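PDB 3TR4: inorganic pyrophosphatase from Coxiella burnetii, which probably catalyses the magnesium-dependent hydrolysis of inorganic pyrophosphate to two phosphate ions. Local coordinates for residues 13-18 with 158-163; 95-100 with 138-143. All coordinates share one frame; numbering follows the deposited sequence.

Contact 1: residues 13-18 with 158-163; sequences GIDDFN and EDKEAA
I14 and D15 sit at the tip of a turn and meet the first turn of helix 160-175. The inner part of the contact is apolar. The CD1 branch of I14 lies against the helix backbone at A163, 3.9 Å from A163 O. The same methyl is 4.4 Å from A163 CB. CG1 is anti to the backbone N (chi1 -159°), which extends this branch toward the helix. I14 and A163 are both buried here, and K164 and F167 of the same helix also touch I14. The other branch, CG2, faces K160 and stands 3.6 Å from K160 NZ, where the two side chains pass in opposite directions.

The outer part is looser and polar. D15 is exposed and K160 partly so. K160 NZ donates to D15 OD2 at 2.8 Å in a salt bridge. The ammonium comes from above the carboxylate plane, 58° out of it, and the two side chains cross at about a right angle. The lysine is extended through its first three torsions and bends only at chi4, 61°. K160 NZ has a second acceptor, A91 O on strand 86-99, so a charged and a neutral oxygen both hold it.

Each side has its own support. The turn is closed by D16 N to G13 O at 2.9 Å. At the helix start, D159 OD1 accepts A162 N at 3.0 Å, and the oxygen is met nearly along its C-O axis.

Thus a type I beta turn from G13 to D16, leading into strand 16-23, packs on an N-capped C-terminal helix. Strand 16-23 and strand 152-159, which leads into the helix, both pair with strand 86-99, as fits the small beta barrel with peripheral helices of the soluble PPase family.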
loop_
_atom_site.group_PDB
_atom_site.type_symbol
_atom_site.label_atom_id
_atom_site.label_comp_id
_atom_site.label_asym_id
_atom_site.label_seq_id
_atom_site.Cartn_x
_atom_site.Cartn_y
_atom_site.Cartn_z
ATOM N N GLY B 13 -19.962 -29.467 -1.305
ATOM C CA GLY B 13 -19.021 -30.567 -1.412
ATOM C C GLY B 13 -17.632 -30.115 -1.819
ATOM O O GLY B 13 -17.351 -28.921 -1.864
ATOM N N ILE B 14 -16.771 -31.079 -2.129
ATOM C CA ILE B 14 -15.356 -30.810 -2.373
ATOM C C ILE B 14 -15.116 -29.919 -3.595
ATOM O O ILE B 14 -14.053 -29.309 -3.726
ATOM C CB ILE B 14 -14.555 -32.124 -2.517
ATOM C CG1 ILE B 14 -13.067 -31.883 -2.255
ATOM C CG2 ILE B 14 -14.797 -32.753 -3.884
ATOM C CD1 ILE B 14 -12.769 -31.352 -0.857
ATOM N N ASP B 15 -16.106 -29.841 -4.482
ATOM C CA ASP B 15 -16.000 -29.012 -5.682
ATOM C C ASP B 15 -16.706 -27.673 -5.522
ATOM O O ASP B 15 -16.730 -26.861 -6.445
ATOM C CB ASP B 15 -16.579 -29.740 -6.896
ATOM C CG ASP B 15 -15.671 -30.838 -7.403
ATOM O OD1 ASP B 15 -16.026 -32.024 -7.246
ATOM O OD2 ASP B 15 -14.599 -30.514 -7.959
ATOM N N ASP B 16 -17.286 -27.446 -4.350
ATOM C CA ASP B 16 -18.016 -26.214 -4.099
ATOM C C ASP B 16 -18.331 -26.072 -2.620
ATOM O O ASP B 16 -19.450 -26.354 -2.185
ATOM C CB ASP B 16 -19.308 -26.184 -4.917
ATOM C CG ASP B 16 -20.142 -24.949 -4.642
ATOM O OD1 ASP B 16 -19.597 -23.969 -4.091
ATOM O OD2 ASP B 16 -21.344 -24.960 -4.978
ATOM N N PHE B 17 -17.342 -25.636 -1.849
ATOM C CA PHE B 17 -17.546 -25.451 -0.422
ATOM C C PHE B 17 -17.195 -24.038 0.031
ATOM O O PHE B 17 -16.581 -23.270 -0.709
ATOM C CB PHE B 17 -16.810 -26.525 0.395
ATOM C CG PHE B 17 -15.310 -26.523 0.229
ATOM C CD1 PHE B 17 -14.709 -27.221 -0.809
ATOM C CD2 PHE B 17 -14.500 -25.862 1.140
ATOM C CE1 PHE B 17 -13.331 -27.237 -0.949
ATOM C CE2 PHE B 17 -13.120 -25.878 1.008
ATOM C CZ PHE B 17 -12.535 -26.564 -0.036
ATOM N N ASN B 18 -17.611 -23.696 1.246
ATOM C CA ASN B 18 -17.416 -22.350 1.768
ATOM C C ASN B 18 -16.112 -22.187 2.532
ATOM O O ASN B 18 -15.681 -23.084 3.255
ATOM C CB ASN B 18 -18.593 -21.954 2.659
ATOM C CG ASN B 18 -19.884 -21.799 1.879
ATOM O OD1 ASN B 18 -19.868 -21.450 0.699
ATOM N ND2 ASN B 18 -21.010 -22.052 2.537
ATOM N N GLU B 158 -1.001 -34.421 -1.064
ATOM C CA GLU B 158 -1.859 -35.515 -1.506
ATOM C C GLU B 158 -2.918 -34.983 -2.467
ATOM O O GLU B 158 -3.103 -33.773 -2.586
ATOM C CB GLU B 158 -2.524 -36.210 -0.316
ATOM C CG GLU B 158 -1.555 -36.803 0.694
ATOM C CD GLU B 158 -0.871 -38.062 0.193
ATOM O OE1 GLU B 158 -1.078 -39.132 0.803
ATOM O OE2 GLU B 158 -0.122 -37.982 -0.805
ATOM N N ASP B 159 -3.622 -35.890 -3.133
ATOM C CA ASP B 159 -4.512 -35.515 -4.230
ATOM C C ASP B 159 -5.920 -35.106 -3.799
ATOM O O ASP B 159 -6.262 -35.131 -2.611
ATOM C CB ASP B 159 -4.576 -36.636 -5.276
ATOM C CG ASP B 159 -5.109 -37.943 -4.707
ATOM O OD1 ASP B 159 -5.953 -37.902 -3.786
ATOM O OD2 ASP B 159 -4.685 -39.015 -5.189
ATOM N N LYS B 160 -6.729 -34.730 -4.786
ATOM C CA LYS B 160 -8.089 -34.253 -4.556
ATOM C C LYS B 160 -8.936 -35.258 -3.777
ATOM O O LYS B 160 -9.727 -34.875 -2.917
ATOM C CB LYS B 160 -8.749 -33.914 -5.895
ATOM C CG LYS B 160 -10.143 -33.306 -5.809
ATOM C CD LYS B 160 -10.669 -33.029 -7.216
ATOM C CE LYS B 160 -12.158 -32.729 -7.223
ATOM N NZ LYS B 160 -12.478 -31.525 -6.410
ATOM N N GLU B 161 -8.768 -36.541 -4.078
ATOM C CA GLU B 161 -9.493 -37.587 -3.363
ATOM C C GLU B 161 -9.146 -37.589 -1.875
ATOM O O GLU B 161 -10.019 -37.780 -1.029
ATOM C CB GLU B 161 -9.213 -38.964 -3.974
ATOM C CG GLU B 161 -9.846 -40.112 -3.204
ATOM C CD GLU B 161 -11.347 -39.947 -3.040
ATOM O OE1 GLU B 161 -12.003 -39.477 -3.994
ATOM O OE2 GLU B 161 -11.866 -40.281 -1.953
ATOM N N ALA B 162 -7.872 -37.376 -1.561
ATOM C CA ALA B 162 -7.448 -37.269 -0.168
ATOM C C ALA B 162 -8.085 -36.050 0.489
ATOM O O ALA B 162 -8.513 -36.111 1.643
ATOM C CB ALA B 162 -5.934 -37.197 -0.067
ATOM N N ALA B 163 -8.154 -34.944 -0.245
ATOM C CA ALA B 163 -8.746 -33.724 0.294
ATOM C C ALA B 163 -10.215 -33.960 0.618
ATOM O O ALA B 163 -10.718 -33.519 1.656
ATOM C CB ALA B 163 -8.589 -32.568 -0.691
#

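Contact 2: residues 95-100 with 138-143; sequences MKMEDE and HFFERY
Just before F140, the residue that M95 and M97 touch, the carbonyl O of F139 accepts two backbone groups. R142 N lies at 3.2 Å, and Y143 N at 2.8 Å in a bond of weak geometry. F140 O is different: it is buried by this contact and has no hydrogen-bond partner in the model. M97 CE is modelled unusually close, 3.1 Å from F140 O. M97 has chi1 at 103°, away from the staggered values, so its side chain may be somewhat strained. That methyl also reaches F140 CB at 3.7 Å.

M95 meets the ring itself. Its CE is 3.7 Å from F140 CG, and its SE lies 4.9 Å from the centroid of the F140 ring. Both selenomethionines approach obliquely and make Met-aromatic contacts. Helix segment 138-142 runs nearly parallel to strand segment 95-99, at 9°, with their axes 10.2 Å apart at closest approach. This joins a peripheral helix to the beta barrel expected of the soluble PPase family.

On one face of the F140 ring, F139 CD1 sits over the centre. The hydroxyl of Y143 lies at the F140 ring edge, in its plane. Y143 and the nearby Y57 are predicted to bind substrate. M97 lies beside D104, a manganese ligand. E141 stands at the margin, and its OE1 accepts V154 N. Beyond the contact, H138 NE2 bonds D145 of a second subunit of the hexamer.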
loop_
_atom_site.group_PDB
_atom_site.type_symbol
_atom_site.label_atom_id
_atom_site.label_comp_id
_atom_site.label_asym_id
_atom_site.label_seq_id
_atom_site.Cartn_x
_atom_site.Cartn_y
_atom_site.Cartn_z
HETATM N N MSE B 95 -2.331 -30.437 1.673
HETATM C CA MSE B 95 -0.975 -30.439 2.190
HETATM C C MSE B 95 -0.951 -31.135 3.545
HETATM O O MSE B 95 -1.537 -30.652 4.511
HETATM C CB MSE B 95 -0.461 -29.004 2.326
HETATM C CG MSE B 95 1.021 -28.905 2.630
HETATM SE SE MSE B 95 1.545 -27.090 3.089
HETATM C CE MSE B 95 0.724 -27.004 4.860
ATOM N N LYS B 96 -0.278 -32.278 3.608
ATOM C CA LYS B 96 -0.184 -33.038 4.843
ATOM C C LYS B 96 0.904 -32.452 5.731
ATOM O O LYS B 96 2.031 -32.238 5.283
ATOM C CB LYS B 96 0.122 -34.505 4.538
ATOM C CG LYS B 96 -0.977 -35.223 3.770
ATOM C CD LYS B 96 -2.205 -35.452 4.639
ATOM C CE LYS B 96 -3.241 -36.302 3.917
ATOM N NZ LYS B 96 -4.388 -36.663 4.797
HETATM N N MSE B 97 0.568 -32.181 6.986
HETATM C CA MSE B 97 1.543 -31.614 7.906
HETATM C C MSE B 97 1.156 -31.878 9.350
HETATM O O MSE B 97 -0.006 -32.151 9.653
HETATM C CB MSE B 97 1.719 -30.106 7.658
HETATM C CG MSE B 97 1.014 -29.192 8.658
HETATM SE SE MSE B 97 1.405 -27.277 8.395
HETATM C CE MSE B 97 3.334 -27.300 8.651
ATOM N N GLU B 98 2.138 -31.813 10.238
ATOM C CA GLU B 98 1.859 -31.904 11.664
ATOM C C GLU B 98 2.529 -30.752 12.392
ATOM O O GLU B 98 3.567 -30.247 11.958
ATOM C CB GLU B 98 2.310 -33.250 12.237
ATOM C CG GLU B 98 3.812 -33.441 12.331
ATOM C CD GLU B 98 4.186 -34.703 13.092
ATOM O OE1 GLU B 98 3.748 -34.857 14.253
ATOM O OE2 GLU B 98 4.911 -35.547 12.526
ATOM N N ASP B 99 1.917 -30.318 13.487
ATOM C CA ASP B 99 2.517 -29.287 14.313
ATOM C C ASP B 99 2.884 -29.883 15.665
ATOM O O ASP B 99 2.913 -31.104 15.815
ATOM C CB ASP B 99 1.589 -28.075 14.458
ATOM C CG ASP B 99 0.222 -28.439 15.013
ATOM O OD1 ASP B 99 0.113 -29.459 15.731
ATOM O OD2 ASP B 99 -0.743 -27.691 14.737
ATOM N N GLU B 100 3.161 -29.028 16.642
ATOM C CA GLU B 100 3.595 -29.496 17.954
ATOM C C GLU B 100 2.559 -30.408 18.618
ATOM O O GLU B 100 2.916 -31.312 19.375
ATOM C CB GLU B 100 3.939 -28.314 18.872
ATOM C CG GLU B 100 2.767 -27.404 19.209
ATOM C CD GLU B 100 2.350 -26.513 18.051
ATOM O OE1 GLU B 100 3.145 -26.344 17.102
ATOM O OE2 GLU B 100 1.222 -25.976 18.092
ATOM N N HIS B 138 7.524 -24.743 2.013
ATOM C CA HIS B 138 8.621 -24.097 2.721
ATOM C C HIS B 138 8.091 -23.143 3.786
ATOM O O HIS B 138 8.552 -23.159 4.928
ATOM C CB HIS B 138 9.518 -23.342 1.740
ATOM C CG HIS B 138 10.649 -22.616 2.395
ATOM N ND1 HIS B 138 10.672 -21.245 2.529
ATOM C CD2 HIS B 138 11.793 -23.070 2.958
ATOM C CE1 HIS B 138 11.785 -20.883 3.142
ATOM N NE2 HIS B 138 12.483 -21.972 3.414
ATOM N N PHE B 139 7.118 -22.315 3.411
ATOM C CA PHE B 139 6.516 -21.384 4.360
ATOM C C PHE B 139 5.980 -22.083 5.609
ATOM O O PHE B 139 6.261 -21.667 6.728
ATOM C CB PHE B 139 5.395 -20.565 3.712
ATOM C CG PHE B 139 4.671 -19.667 4.684
ATOM C CD1 PHE B 139 3.515 -20.096 5.314
ATOM C CD2 PHE B 139 5.159 -18.403 4.980
ATOM C CE1 PHE B 139 2.851 -19.280 6.215
ATOM C CE2 PHE B 139 4.501 -17.579 5.879
ATOM C CZ PHE B 139 3.343 -18.020 6.500
ATOM N N PHE B 140 5.202 -23.142 5.424
ATOM C CA PHE B 140 4.584 -23.791 6.575
ATOM C C PHE B 140 5.570 -24.600 7.412
ATOM O O PHE B 140 5.322 -24.876 8.584
ATOM C CB PHE B 140 3.355 -24.600 6.164
ATOM C CG PHE B 140 2.162 -23.741 5.875
ATOM C CD1 PHE B 140 1.436 -23.177 6.915
ATOM C CD2 PHE B 140 1.791 -23.458 4.573
ATOM C CE1 PHE B 140 0.347 -22.366 6.659
ATOM C CE2 PHE B 140 0.699 -22.646 4.309
ATOM C CZ PHE B 140 -0.023 -22.101 5.354
ATOM N N GLU B 141 6.702 -24.947 6.816
ATOM C CA GLU B 141 7.762 -25.609 7.555
ATOM C C GLU B 141 8.550 -24.625 8.415
ATOM O O GLU B 141 9.102 -24.999 9.447
ATOM C CB GLU B 141 8.715 -26.326 6.597
ATOM C CG GLU B 141 8.072 -27.454 5.818
ATOM C CD GLU B 141 8.969 -28.667 5.710
ATOM O OE1 GLU B 141 8.934 -29.516 6.629
ATOM O OE2 GLU B 141 9.711 -28.769 4.710
ATOM N N ARG B 142 8.596 -23.364 7.993
ATOM C CA ARG B 142 9.499 -22.401 8.615
ATOM C C ARG B 142 8.821 -21.269 9.391
ATOM O O ARG B 142 9.483 -20.558 10.145
ATOM C CB ARG B 142 10.445 -21.804 7.566
ATOM C CG ARG B 142 11.388 -22.806 6.922
ATOM C CD ARG B 142 12.135 -23.615 7.972
ATOM N NE ARG B 142 13.481 -23.974 7.532
ATOM C CZ ARG B 142 13.749 -24.853 6.571
ATOM N NH1 ARG B 142 12.761 -25.464 5.932
ATOM N NH2 ARG B 142 15.007 -25.114 6.243
ATOM N N TYR B 143 7.515 -21.101 9.215
ATOM C CA TYR B 143 6.847 -19.918 9.756
ATOM C C TYR B 143 6.719 -19.882 11.286
ATOM O O TYR B 143 6.404 -18.838 11.856
ATOM C CB TYR B 143 5.493 -19.671 9.075
ATOM C CG TYR B 143 4.343 -20.529 9.554
ATOM C CD1 TYR B 143 3.095 -19.965 9.793
ATOM C CD2 TYR B 143 4.491 -21.897 9.746
ATOM C CE1 TYR B 143 2.031 -20.732 10.221
ATOM C CE2 TYR B 143 3.424 -22.677 10.178
ATOM C CZ TYR B 143 2.198 -22.087 10.412
ATOM O OH TYR B 143 1.130 -22.843 10.841
#

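In the fold
The centres of the two contacts lie 20 Å apart. Along the chain, contact 2 is nested inside the long loop closed by contact 1. Both reach the same mixed sheet. Strand 86-99 is central to both: it supplies residues 95-99 of contact 2, and it pairs with strands 16-23 and 152-159, which carry parts of contact 1. Helix 130-142 is followed by strand 152-159 and then by helix 160-175. The contacts touch where E158 CG packs 3.5 Å from K96 CG. Two helices thus meet the sheet at separate places: contact 2 lies near the manganese site and a subunit interface, while no other chain of the assembly touches the segments of contact 1.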